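Local coordinates for protein D-glucosaminate-6-phosphate ammonia lyase (Salmonella typhimurium, PDB 7LCE) that belongs to the pyridoxal-phosphate-dependent enzymes of the aminotransferase superfamily and carries its cofactor covalently attached to the chain, at residues Y68-A73 / G221-R226; E105-R110 / S147-K152; L156-S161 / L170-F175; F215-S220 / V252-A257. One frame throughout, in Å; residues are numbered along the deposited sequence.

Interaction 1 of 4, residues Y68-A73 / G221-R226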
loop_
_atom_site.group_PDB
_atom_site.type_symbol
_atom_site.label_atom_id
_atom_site.label_comp_id
_atom_site.label_asym_id
_atom_site.label_seq_id
_atom_site.Cartn_x
_atom_site.Cartn_y
_atom_site.Cartn_z
ATOM N N TYR A 68 27.595 -33.416 -0.078
ATOM C CA TYR A 68 28.261 -32.170 0.279
ATOM C C TYR A 68 28.400 -32.112 1.791
ATOM O O TYR A 68 27.412 -32.282 2.510
ATOM C CB TYR A 68 27.481 -30.955 -0.235
ATOM C CG TYR A 68 28.078 -29.620 0.153
ATOM C CD1 TYR A 68 29.290 -29.199 -0.378
ATOM C CD2 TYR A 68 27.425 -28.775 1.039
ATOM C CE1 TYR A 68 29.839 -27.979 -0.029
ATOM C CE2 TYR A 68 27.966 -27.552 1.394
ATOM C CZ TYR A 68 29.174 -27.159 0.857
ATOM O OH TYR A 68 29.718 -25.940 1.204
ATOM N N ILE A 69 29.620 -31.860 2.267
ATOM C CA ILE A 69 29.918 -31.851 3.695
ATOM C C ILE A 69 29.688 -30.454 4.254
ATOM O O ILE A 69 30.065 -29.450 3.637
ATOM C CB ILE A 69 31.361 -32.323 3.960
ATOM C CG1 ILE A 69 31.542 -33.774 3.518
ATOM C CG2 ILE A 69 31.718 -32.174 5.430
ATOM C CD1 ILE A 69 32.884 -34.361 3.902
ATOM N N THR A 70 29.062 -30.392 5.424
ATOM C CA THR A 70 28.753 -29.153 6.122
ATOM C C THR A 70 29.338 -29.202 7.532
ATOM O O THR A 70 29.893 -30.215 7.966
ATOM C CB THR A 70 27.241 -28.919 6.172
ATOM O OG1 THR A 70 26.622 -29.986 6.902
ATOM C CG2 THR A 70 26.657 -28.869 4.770
ATOM N N SER A 71 29.207 -28.085 8.254
ATOM C CA SER A 71 29.728 -28.025 9.617
ATOM C C SER A 71 28.851 -28.803 10.589
ATOM O O SER A 71 29.352 -29.341 11.583
ATOM C CB SER A 71 29.855 -26.573 10.072
ATOM O OG SER A 71 28.582 -25.953 10.139
ATOM N N CYS A 72 27.550 -28.866 10.328
ATOM C CA CYS A 72 26.618 -29.551 11.213
ATOM C C CYS A 72 25.326 -29.804 10.449
ATOM O O CYS A 72 25.139 -29.323 9.329
ATOM C CB CYS A 72 26.367 -28.734 12.481
ATOM S SG CYS A 72 25.842 -27.040 12.149
ATOM N N ALA A 73 24.428 -30.566 11.076
ATOM C CA ALA A 73 23.150 -30.858 10.437
ATOM C C ALA A 73 22.292 -29.608 10.312
ATOM O O ALA A 73 21.547 -29.467 9.336
ATOM C CB ALA A 73 22.404 -31.944 11.209
ATOM N N GLY A 221 28.825 -32.398 9.296
ATOM C CA GLY A 221 27.547 -32.884 8.813
ATOM C C GLY A 221 27.634 -32.964 7.307
ATOM O O GLY A 221 28.584 -32.468 6.696
ATOM N N PHE A 222 26.641 -33.607 6.699
ATOM C CA PHE A 222 26.665 -33.709 5.248
ATOM C C PHE A 222 25.256 -33.787 4.683
ATOM O O PHE A 222 24.320 -34.242 5.346
ATOM C CB PHE A 222 27.504 -34.909 4.789
ATOM C CG PHE A 222 27.062 -36.228 5.361
ATOM C CD1 PHE A 222 27.512 -36.643 6.604
ATOM C CD2 PHE A 222 26.232 -37.068 4.642
ATOM C CE1 PHE A 222 27.122 -37.861 7.130
ATOM C CE2 PHE A 222 25.839 -38.289 5.162
ATOM C CZ PHE A 222 26.286 -38.686 6.407
ATOM N N ILE A 223 25.123 -33.311 3.447
ATOM C CA ILE A 223 23.911 -33.438 2.648
ATOM C C ILE A 223 24.181 -34.465 1.560
ATOM O O ILE A 223 25.218 -34.404 0.890
ATOM C CB ILE A 223 23.496 -32.092 2.033
ATOM C CG1 ILE A 223 23.435 -31.007 3.113
ATOM C CG2 ILE A 223 22.172 -32.233 1.302
ATOM C CD1 ILE A 223 23.195 -29.616 2.567
ATOM N N THR A 224 23.253 -35.400 1.380
ATOM C CA THR A 224 23.391 -36.450 0.382
ATOM C C THR A 224 22.101 -36.564 -0.420
ATOM O O THR A 224 21.004 -36.410 0.126
ATOM C CB THR A 224 23.747 -37.795 1.047
ATOM O OG1 THR A 224 23.964 -38.793 0.045
ATOM C CG2 THR A 224 22.643 -38.251 1.993
ATOM N N GLY A 225 22.234 -36.813 -1.719
ATOM C CA GLY A 225 21.053 -36.886 -2.566
ATOM C C GLY A 225 21.397 -36.834 -4.041
ATOM O O GLY A 225 22.463 -37.296 -4.462
ATOM N N ARG A 226 20.474 -36.271 -4.821
ATOM C CA ARG A 226 20.653 -36.220 -6.263
ATOM C C ARG A 226 21.682 -35.161 -6.641
ATOM O O ARG A 226 21.792 -34.115 -5.997
ATOM C CB ARG A 226 19.320 -35.943 -6.960
ATOM C CG ARG A 226 18.254 -36.979 -6.640
ATOM C CD ARG A 226 17.160 -37.014 -7.692
ATOM N NE ARG A 226 16.231 -38.114 -7.461
ATOM C CZ ARG A 226 16.458 -39.370 -7.820
ATOM N NH1 ARG A 226 17.581 -39.725 -8.422
ATOM N NH2 ARG A 226 15.536 -40.295 -7.565
#
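Tyr68 and Ile223 form an antiparallel hydrogen-bonded pair. Tyr68 N reaches Ile223 O at 2.8 Å, and Ile223 N returns a bond of 2.7 Å to Tyr68 O. Next comes the non-hydrogen-bonded pair of Ile69 and Phe222, where Ile69 CG1 lies 4.4 Å from Phe222 CB. Only the root of Phe222 takes part: CG stands between its own backbone N and carbonyl carbon (chi1 56°), and the ring is carried away from Ile69 to meet the ring of Tyr209. On the opposite sheet face the side chains of Thr70 and Ile223 cross at about a right angle, with Thr70 CG2 4.2 Å from Ile223 CD1.

Thr70 and Gly221 make the last hydrogen-bonded pair. Gly221 N gives a 2.8 Å bond to Thr70 O, arriving 50° out of the carbonyl plane, as the chain is already turning. Thr70 OG1 ties that turn by donating to Cys72 O at 2.9 Å. Cys72 then N-caps helix 73-86, and Ala73 N donates to a phosphate oxygen of the cofactor-bearing residue at position 213, so the pairing ends at the cofactor site.

Strand 66-70 borders the sheet within this chain, while strand 221-225 lies between it and strand 206-210. Helix 227-234 packs against Tyr68 and Ile223; helix 47-62 meets Ile69 and Phe222 on the other face.

Interaction 2 of 4, residues E105-R110 / S147-K152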
loop_
_atom_site.group_PDB
_atom_site.type_symbol
_atom_site.label_atom_id
_atom_site.label_comp_id
_atom_site.label_asym_id
_atom_site.label_seq_id
_atom_site.Cartn_x
_atom_site.Cartn_y
_atom_site.Cartn_z
ATOM N N GLU A 105 8.612 -20.873 0.062
ATOM C CA GLU A 105 7.840 -21.559 1.088
ATOM C C GLU A 105 8.318 -22.997 1.232
ATOM O O GLU A 105 8.436 -23.725 0.241
ATOM C CB GLU A 105 6.350 -21.517 0.753
ATOM C CG GLU A 105 5.739 -20.131 0.880
ATOM C CD GLU A 105 4.264 -20.104 0.537
ATOM O OE1 GLU A 105 3.698 -21.177 0.233
ATOM O OE2 GLU A 105 3.671 -19.005 0.569
ATOM N N VAL A 106 8.600 -23.400 2.470
ATOM C CA VAL A 106 8.988 -24.767 2.801
ATOM C C VAL A 106 7.815 -25.418 3.520
ATOM O O VAL A 106 7.393 -24.949 4.585
ATOM C CB VAL A 106 10.255 -24.810 3.669
ATOM C CG1 VAL A 106 10.517 -26.227 4.142
ATOM C CG2 VAL A 106 11.446 -24.280 2.892
ATOM N N VAL A 107 7.287 -26.489 2.940
ATOM C CA VAL A 107 6.091 -27.152 3.445
ATOM C C VAL A 107 6.511 -28.327 4.317
ATOM O O VAL A 107 7.237 -29.221 3.864
ATOM C CB VAL A 107 5.186 -27.615 2.295
ATOM C CG1 VAL A 107 4.085 -28.505 2.824
ATOM C CG2 VAL A 107 4.605 -26.410 1.570
ATOM N N MET A 108 6.042 -28.337 5.563
ATOM C CA MET A 108 6.366 -29.406 6.495
ATOM C C MET A 108 5.180 -29.646 7.414
ATOM O O MET A 108 4.269 -28.819 7.516
ATOM C CB MET A 108 7.621 -29.078 7.308
ATOM C CG MET A 108 7.468 -27.864 8.197
ATOM S SD MET A 108 8.965 -27.513 9.132
ATOM C CE MET A 108 9.067 -28.949 10.196
ATOM N N LEU A 109 5.199 -30.799 8.079
ATOM C CA LEU A 109 4.153 -31.126 9.039
ATOM C C LEU A 109 4.295 -30.273 10.293
ATOM O O LEU A 109 5.404 -30.033 10.777
ATOM C CB LEU A 109 4.225 -32.604 9.420
ATOM C CG LEU A 109 4.008 -33.651 8.332
ATOM C CD1 LEU A 109 4.112 -35.043 8.932
ATOM C CD2 LEU A 109 2.662 -33.455 7.655
ATOM N N ARG A 110 3.157 -29.814 10.822
ATOM C CA ARG A 110 3.182 -29.103 12.097
ATOM C C ARG A 110 3.728 -29.995 13.205
ATOM O O ARG A 110 4.447 -29.526 14.096
ATOM C CB ARG A 110 1.782 -28.598 12.451
ATOM C CG ARG A 110 1.666 -28.043 13.864
ATOM C CD ARG A 110 0.336 -27.348 14.097
ATOM N NE ARG A 110 0.354 -25.973 13.613
ATOM C CZ ARG A 110 -0.182 -25.576 12.467
ATOM N NH1 ARG A 110 -0.807 -26.422 11.667
ATOM N NH2 ARG A 110 -0.091 -24.297 12.118
ATOM N N SER A 147 -2.740 -29.424 -0.388
ATOM C CA SER A 147 -3.272 -28.067 -0.476
ATOM C C SER A 147 -2.211 -27.019 -0.176
ATOM O O SER A 147 -2.316 -25.884 -0.654
ATOM C CB SER A 147 -4.458 -27.900 0.472
ATOM O OG SER A 147 -5.489 -28.818 0.153
ATOM N N ALA A 148 -1.182 -27.375 0.598
ATOM C CA ALA A 148 -0.141 -26.412 0.945
ATOM C C ALA A 148 0.777 -26.094 -0.227
ATOM O O ALA A 148 1.483 -25.081 -0.186
ATOM C CB ALA A 148 0.686 -26.931 2.123
ATOM N N ILE A 149 0.786 -26.930 -1.259
ATOM C CA ILE A 149 1.646 -26.711 -2.415
ATOM C C ILE A 149 1.020 -25.651 -3.310
ATOM O O ILE A 149 -0.153 -25.753 -3.689
ATOM C CB ILE A 149 1.862 -28.022 -3.186
ATOM C CG1 ILE A 149 2.375 -29.116 -2.249
ATOM C CG2 ILE A 149 2.825 -27.806 -4.342
ATOM C CD1 ILE A 149 3.714 -28.796 -1.628
ATOM N N ASN A 150 1.804 -24.634 -3.658
ATOM C CA ASN A 150 1.386 -23.626 -4.624
ATOM C C ASN A 150 2.634 -23.111 -5.334
ATOM O O ASN A 150 3.739 -23.625 -5.132
ATOM C CB ASN A 150 0.581 -22.512 -3.942
ATOM C CG ASN A 150 1.354 -21.821 -2.842
ATOM O OD1 ASN A 150 2.207 -20.977 -3.105
ATOM N ND2 ASN A 150 1.052 -22.172 -1.598
ATOM N N GLU A 151 2.458 -22.090 -6.176
ATOM C CA GLU A 151 3.561 -21.602 -6.998
ATOM C C GLU A 151 4.665 -20.948 -6.176
ATOM O O GLU A 151 5.769 -20.752 -6.696
ATOM C CB GLU A 151 3.046 -20.615 -8.048
ATOM C CG GLU A 151 2.532 -19.299 -7.478
ATOM C CD GLU A 151 1.118 -19.400 -6.934
ATOM O OE1 GLU A 151 0.506 -20.484 -7.053
ATOM O OE2 GLU A 151 0.622 -18.394 -6.383
ATOM N N LYS A 152 4.398 -20.605 -4.917
ATOM C CA LYS A 152 5.417 -20.055 -4.034
ATOM C C LYS A 152 6.173 -21.127 -3.259
ATOM O O LYS A 152 7.166 -20.806 -2.597
ATOM C CB LYS A 152 4.784 -19.064 -3.049
ATOM C CG LYS A 152 4.498 -17.695 -3.644
ATOM C CD LYS A 152 5.774 -16.997 -4.092
ATOM C CE LYS A 152 5.544 -15.504 -4.293
ATOM N NZ LYS A 152 6.758 -14.798 -4.796
#
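An Asx turn at Asn150 faces Glu105 where the chain leaves helix 142-147 and is about to enter the central sheet. Its closing bond runs from Lys152 N to Asn150 OD1, 2.9 Å long and tilted 28° from the amide plane. The other arm of the same amide looks across the contact, Asn150 ND2 making a weak hydrogen bond of 3.4 Å to Glu105 OE1. The carboxylate and amide planes stand nearly perpendicular, 85° apart, and the two side chains also cross at about a right angle.

The firmer polar link is between backbones. Glu105 N donates to Lys152 O at 3.0 Å in an almost straight bond, and the following backbone bond, Glu105 with Ala154, continues the pairing of strands 105-109 and 153-159. With CG anti to its carbonyl carbon (chi1 -70°) and an extended chain beyond, the Glu105 side chain passes across Lys152, whose CB lies 3.8 Å from Glu105 CD. Lys152 bends at chi2, and its ammonium end leads away.

Two residues along the strand, the contact becomes apolar. Val107 spreads both methyls toward the loop: CG1 meets Ala148 CB at 3.8 Å, while CG2 approaches Ile149 CD1 at 4.1 Å. Ile149 continues onto Leu156 and Ala148 onto Val132 and Val134.

Such packing is typical of a beta-alpha-beta crossover: strand 130-134, helix 142-147 and strand 153-159 follow one another, and the returning loop passes over strand 105-109, which lies between the two parallel strands.

Interaction 3 of 4, residues L156-S161 / L170-F175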
loop_
_atom_site.group_PDB
_atom_site.type_symbol
_atom_site.label_atom_id
_atom_site.label_comp_id
_atom_site.label_asym_id
_atom_site.label_seq_id
_atom_site.Cartn_x
_atom_site.Cartn_y
_atom_site.Cartn_z
ATOM N N LEU A 156 9.642 -29.423 0.142
ATOM C CA LEU A 156 8.962 -30.130 1.218
ATOM C C LEU A 156 10.005 -30.645 2.200
ATOM O O LEU A 156 11.093 -31.068 1.796
ATOM C CB LEU A 156 8.131 -31.301 0.687
ATOM C CG LEU A 156 6.805 -31.018 -0.020
ATOM C CD1 LEU A 156 7.026 -30.411 -1.397
ATOM C CD2 LEU A 156 5.973 -32.293 -0.119
ATOM N N LEU A 157 9.678 -30.610 3.491
ATOM C CA LEU A 157 10.614 -31.004 4.537
ATOM C C LEU A 157 10.001 -32.103 5.392
ATOM O O LEU A 157 8.911 -31.928 5.950
ATOM C CB LEU A 157 11.006 -29.811 5.406
ATOM C CG LEU A 157 12.057 -30.135 6.469
ATOM C CD1 LEU A 157 13.408 -30.333 5.825
ATOM C CD2 LEU A 157 12.127 -29.047 7.525
ATOM N N TYR A 158 10.704 -33.225 5.498
ATOM C CA TYR A 158 10.343 -34.317 6.389
ATOM C C TYR A 158 11.418 -34.445 7.459
ATOM O O TYR A 158 12.608 -34.515 7.138
ATOM C CB TYR A 158 10.196 -35.631 5.617
ATOM C CG TYR A 158 9.623 -36.769 6.431
ATOM C CD1 TYR A 158 10.435 -37.537 7.258
ATOM C CD2 TYR A 158 8.274 -37.090 6.360
ATOM C CE1 TYR A 158 9.919 -38.584 8.002
ATOM C CE2 TYR A 158 7.748 -38.137 7.101
ATOM C CZ TYR A 158 8.576 -38.881 7.919
ATOM O OH TYR A 158 8.063 -39.924 8.659
ATOM N N VAL A 159 11.003 -34.474 8.721
ATOM C CA VAL A 159 11.924 -34.539 9.851
ATOM C C VAL A 159 11.759 -35.896 10.519
ATOM O O VAL A 159 10.667 -36.234 10.993
ATOM C CB VAL A 159 11.675 -33.401 10.853
ATOM C CG1 VAL A 159 12.746 -33.402 11.933
ATOM C CG2 VAL A 159 11.630 -32.058 10.140
ATOM N N LYS A 160 12.841 -36.673 10.562
ATOM C CA LYS A 160 12.868 -37.950 11.270
ATOM C C LYS A 160 13.572 -37.740 12.604
ATOM O O LYS A 160 14.780 -37.478 12.641
ATOM C CB LYS A 160 13.576 -39.022 10.450
ATOM C CG LYS A 160 13.828 -40.310 11.217
ATOM C CD LYS A 160 12.534 -41.007 11.596
ATOM C CE LYS A 160 12.808 -42.288 12.368
ATOM N NZ LYS A 160 11.552 -42.997 12.742
ATOM N N SER A 161 12.822 -37.863 13.693
ATOM C CA SER A 161 13.379 -37.661 15.023
ATOM C C SER A 161 12.361 -38.131 16.048
ATOM O O SER A 161 11.156 -38.165 15.783
ATOM C CB SER A 161 13.745 -36.193 15.266
ATOM O OG SER A 161 14.524 -36.042 16.441
ATOM N N LEU A 170 1.982 -38.065 8.501
ATOM C CA LEU A 170 2.103 -38.709 7.204
ATOM C C LEU A 170 3.401 -39.508 7.120
ATOM O O LEU A 170 4.369 -39.257 7.842
ATOM C CB LEU A 170 2.052 -37.669 6.087
ATOM C CG LEU A 170 0.740 -36.897 5.957
ATOM C CD1 LEU A 170 0.882 -35.757 4.963
ATOM C CD2 LEU A 170 -0.375 -37.836 5.535
ATOM N N SER A 171 3.409 -40.483 6.217
ATOM C CA SER A 171 4.584 -41.314 6.019
ATOM C C SER A 171 5.564 -40.639 5.068
ATOM O O SER A 171 5.224 -39.699 4.346
ATOM C CB SER A 171 4.185 -42.681 5.466
ATOM O OG SER A 171 3.655 -42.552 4.159
ATOM N N ILE A 172 6.804 -41.136 5.078
ATOM C CA ILE A 172 7.815 -40.624 4.154
ATOM C C ILE A 172 7.396 -40.876 2.712
ATOM O O ILE A 172 7.741 -40.100 1.812
ATOM C CB ILE A 172 9.189 -41.248 4.468
ATOM C CG1 ILE A 172 10.256 -40.730 3.499
ATOM C CG2 ILE A 172 9.114 -42.770 4.439
ATOM C CD1 ILE A 172 10.462 -39.232 3.564
ATOM N N ASP A 173 6.637 -41.948 2.469
ATOM C CA ASP A 173 6.156 -42.224 1.118
ATOM C C ASP A 173 5.221 -41.124 0.635
ATOM O O ASP A 173 5.260 -40.736 -0.539
ATOM C CB ASP A 173 5.450 -43.581 1.078
ATOM C CG ASP A 173 6.383 -44.735 1.390
ATOM O OD1 ASP A 173 7.549 -44.701 0.939
ATOM O OD2 ASP A 173 5.950 -45.678 2.087
ATOM N N ASP A 174 4.371 -40.610 1.528
ATOM C CA ASP A 174 3.440 -39.552 1.149
ATOM C C ASP A 174 4.179 -38.308 0.671
ATOM O O ASP A 174 3.768 -37.670 -0.306
ATOM C CB ASP A 174 2.530 -39.215 2.331
ATOM C CG ASP A 174 1.522 -40.311 2.622
ATOM O OD1 ASP A 174 0.898 -40.823 1.666
ATOM O OD2 ASP A 174 1.362 -40.665 3.811
ATOM N N PHE A 175 5.271 -37.946 1.346
ATOM C CA PHE A 175 6.037 -36.777 0.930
ATOM C C PHE A 175 6.712 -36.994 -0.420
ATOM O O PHE A 175 6.717 -36.093 -1.267
ATOM C CB PHE A 175 7.065 -36.419 1.999
ATOM C CG PHE A 175 6.535 -35.493 3.050
ATOM C CD1 PHE A 175 5.749 -35.975 4.081
ATOM C CD2 PHE A 175 6.802 -34.137 2.994
ATOM C CE1 PHE A 175 5.250 -35.128 5.043
ATOM C CE2 PHE A 175 6.306 -33.283 3.953
ATOM C CZ PHE A 175 5.529 -33.779 4.980
#
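Asp174 OD2 is held twice by Ser171, the residue whose backbone carbonyl carbon lies against the Tyr158 ring. Ser171 N approaches it on the anti side of the carboxylate at 3.2 Å, and Ser171 OG adds a weak bond of 3.0 Å. In return Asp174 N gives a weak bond to Ser171 OG, completing a capping box that starts helix 172-181.

Tyr158 lies beside this capped turn. Ile172 CD1 sits over one face of that ring, 4.1 Å from its centroid, in a CH-pi contact. Leu170 O lies at the ring edge, 3.6 Å from Tyr158 CE2. Another part of the edge, at CD2, points to the face of Phe175 in an offset edge-to-face pair with planes at 80° and centroids 5.4 Å apart. Tyr158 CG is anti to the backbone N (chi1 -171°), which sends the ring out toward the start of the helix, where Ile172 takes a face and Phe175 part of the edge. Farther along, Leu156 CD2 touches Phe175 CD2 at 3.7 Å.

Helix 172-181 is the connection in the beta-alpha-beta unit from strand 153-159 to strand 186-189. Phe175 also rests on Leu186 and on Leu109 of strand 105-109, while Trp199 of helix 198-201 packs against Tyr158 and Ile172.

Interaction 4 of 4, residues F215-S220 / V252-A257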
loop_
_atom_site.group_PDB
_atom_site.type_symbol
_atom_site.label_atom_id
_atom_site.label_comp_id
_atom_site.label_asym_id
_atom_site.label_seq_id
_atom_site.Cartn_x
_atom_site.Cartn_y
_atom_site.Cartn_z
ATOM N N PHE A 215 27.933 -40.769 14.006
ATOM C CA PHE A 215 29.114 -41.523 13.602
ATOM C C PHE A 215 30.364 -41.123 14.381
ATOM O O PHE A 215 31.477 -41.453 13.961
ATOM C CB PHE A 215 29.332 -41.367 12.097
ATOM C CG PHE A 215 28.070 -41.504 11.296
ATOM C CD1 PHE A 215 27.475 -42.745 11.124
ATOM C CD2 PHE A 215 27.457 -40.390 10.745
ATOM C CE1 PHE A 215 26.309 -42.875 10.397
ATOM C CE2 PHE A 215 26.288 -40.515 10.019
ATOM C CZ PHE A 215 25.713 -41.758 9.848
ATOM N N ASN A 216 30.196 -40.445 15.514
ATOM C CA ASN A 216 31.291 -40.069 16.408
ATOM C C ASN A 216 32.455 -39.452 15.634
ATOM O O ASN A 216 33.601 -39.907 15.695
ATOM C CB ASN A 216 31.752 -41.274 17.230
ATOM C CG ASN A 216 30.764 -41.648 18.311
ATOM O OD1 ASN A 216 29.830 -42.415 18.076
ATOM N ND2 ASN A 216 30.956 -41.099 19.505
ATOM N N ALA A 217 32.136 -38.400 14.893
ATOM C CA ALA A 217 33.074 -37.699 14.037
ATOM C C ALA A 217 33.399 -36.330 14.615
ATOM O O ALA A 217 32.667 -35.816 15.467
ATOM C CB ALA A 217 32.494 -37.523 12.627
ATOM N N PRO A 218 34.502 -35.712 14.191
ATOM C CA PRO A 218 34.705 -34.300 14.515
ATOM C C PRO A 218 33.563 -33.477 13.938
ATOM O O PRO A 218 32.859 -33.909 13.021
ATOM C CB PRO A 218 36.045 -33.965 13.846
ATOM C CG PRO A 218 36.228 -35.021 12.813
ATOM C CD PRO A 218 35.627 -36.254 13.413
ATOM N N THR A 219 33.377 -32.282 14.500
ATOM C CA THR A 219 32.222 -31.442 14.198
ATOM C C THR A 219 31.978 -31.330 12.701
ATOM O O THR A 219 32.741 -30.671 11.988
ATOM C CB THR A 219 32.414 -30.056 14.798
ATOM O OG1 THR A 219 32.698 -30.196 16.193
ATOM C CG2 THR A 219 31.157 -29.224 14.618
ATOM N N SER A 220 30.913 -31.964 12.222
ATOM C CA SER A 220 30.682 -32.085 10.789
ATOM C C SER A 220 29.246 -32.525 10.550
ATOM O O SER A 220 28.545 -32.968 11.464
ATOM C CB SER A 220 31.654 -33.081 10.155
ATOM O OG SER A 220 31.497 -34.364 10.733
ATOM N N VAL A 252 38.019 -34.195 6.157
ATOM C CA VAL A 252 38.713 -35.479 6.138
ATOM C C VAL A 252 38.302 -36.321 7.340
ATOM O O VAL A 252 38.147 -37.544 7.238
ATOM C CB VAL A 252 40.237 -35.257 6.091
ATOM C CG1 VAL A 252 40.979 -36.577 6.214
ATOM C CG2 VAL A 252 40.626 -34.535 4.811
ATOM N N GLY A 253 38.118 -35.676 8.495
ATOM C CA GLY A 253 37.736 -36.412 9.690
ATOM C C GLY A 253 36.420 -37.149 9.533
ATOM O O GLY A 253 36.281 -38.288 9.984
ATOM N N LEU A 254 35.442 -36.516 8.882
ATOM C CA LEU A 254 34.157 -37.175 8.665
ATOM C C LEU A 254 34.310 -38.414 7.789
ATOM O O LEU A 254 33.704 -39.457 8.064
ATOM C CB LEU A 254 33.163 -36.198 8.037
ATOM C CG LEU A 254 31.851 -36.817 7.549
ATOM C CD1 LEU A 254 31.068 -37.411 8.708
ATOM C CD2 LEU A 254 31.016 -35.794 6.794
ATOM N N VAL A 255 35.112 -38.318 6.726
ATOM C CA VAL A 255 35.290 -39.455 5.829
ATOM C C VAL A 255 35.958 -40.613 6.560
ATOM O O VAL A 255 35.537 -41.771 6.436
ATOM C CB VAL A 255 36.087 -39.033 4.582
ATOM C CG1 VAL A 255 36.311 -40.230 3.666
ATOM C CG2 VAL A 255 35.358 -37.919 3.850
ATOM N N TYR A 256 37.004 -40.322 7.339
ATOM C CA TYR A 256 37.669 -41.385 8.085
ATOM C C TYR A 256 36.805 -41.895 9.230
ATOM O O TYR A 256 36.937 -43.055 9.634
ATOM C CB TYR A 256 39.031 -40.909 8.594
ATOM C CG TYR A 256 40.132 -41.087 7.573
ATOM C CD1 TYR A 256 40.271 -40.212 6.505
ATOM C CD2 TYR A 256 41.022 -42.149 7.669
ATOM C CE1 TYR A 256 41.270 -40.389 5.564
ATOM C CE2 TYR A 256 42.026 -42.329 6.738
ATOM C CZ TYR A 256 42.147 -41.448 5.688
ATOM O OH TYR A 256 43.149 -41.630 4.761
ATOM N N ALA A 257 35.916 -41.053 9.759
ATOM C CA ALA A 257 34.979 -41.526 10.769
ATOM C C ALA A 257 33.917 -42.430 10.160
ATOM O O ALA A 257 33.448 -43.365 10.819
ATOM C CB ALA A 257 34.326 -40.345 11.482
#
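Leu254 turns its CG anti to the backbone N (chi1 171°), while Ser220 holds OG between its backbone N and carbonyl carbon (chi1 60°); together these rotations lay the hydroxyl of Ser220 alongside the leucine. Ser220 OG is 3.7 Å from Leu254 CB and equally near Leu254 CD1. The polar demand of this oxygen in apolar surroundings is met within its own loop, for Ser220 OG donates to Pro218 O at 2.7 Å. The C=O...donor angle is 167°, so the hydroxyl meets the carbonyl nearly head-on and bridges Pro218 and Ser220 within the loop.

This loop leads from the modified Lys213, which carries pyridoxal phosphate, to strand 221-225. In the fold shared by the aminotransferase-like enzymes, that strand is the one antiparallel member of the large-domain sheet, and here helix 248-262 packs on the loop running into it.

Small groups allow the close approach. Pro218 CG rests 3.7 Å from Gly253 CA, the ring meeting bare helix backbone. One turn later Ala257 CB meets Ala217 CB at 3.6 Å, methyl against methyl, and Leu254 CD1 touches the same Ala217 CB at 4.2 Å. Phe215 brings backbone rather than ring to the helix segment: its O is 3.9 Å from Ala257 CB, whereas the ring leads away to an edge-to-face meeting with Tyr261. Asn216 likewise carries its amide away from the helix segment, OD1 accepting a hydrogen bond from Lys20 NZ. Helix 31-41 borders the same surface through Val33, which touches both Pro218 and Ala257, and Thr219 OG1 is hydrogen-bonded to Glu249 of a second subunit.

How the interactions relate
The four contacts fall into two clusters on one large domain. Interactions 1 and 4 share the chain passing from Ser220 to Gly221 and touch through Phe222 CD1 and Leu254 CD2, 3.6 Å apart; both border the cofactor-bearing residue 213 along the chain or in space, and both reach a second subunit. Interactions 2 and 3 meet on neighbouring parallel strands, where Leu157 N lies 2.8 Å from Val107 O in a probable hydrogen bond and Leu109 packs on Phe175. Between the clusters the same sheet provides continuity: the centres of interactions 1 and 3 are about 18 Å apart, whereas those of interactions 2 and 4 are about 34 Å apart.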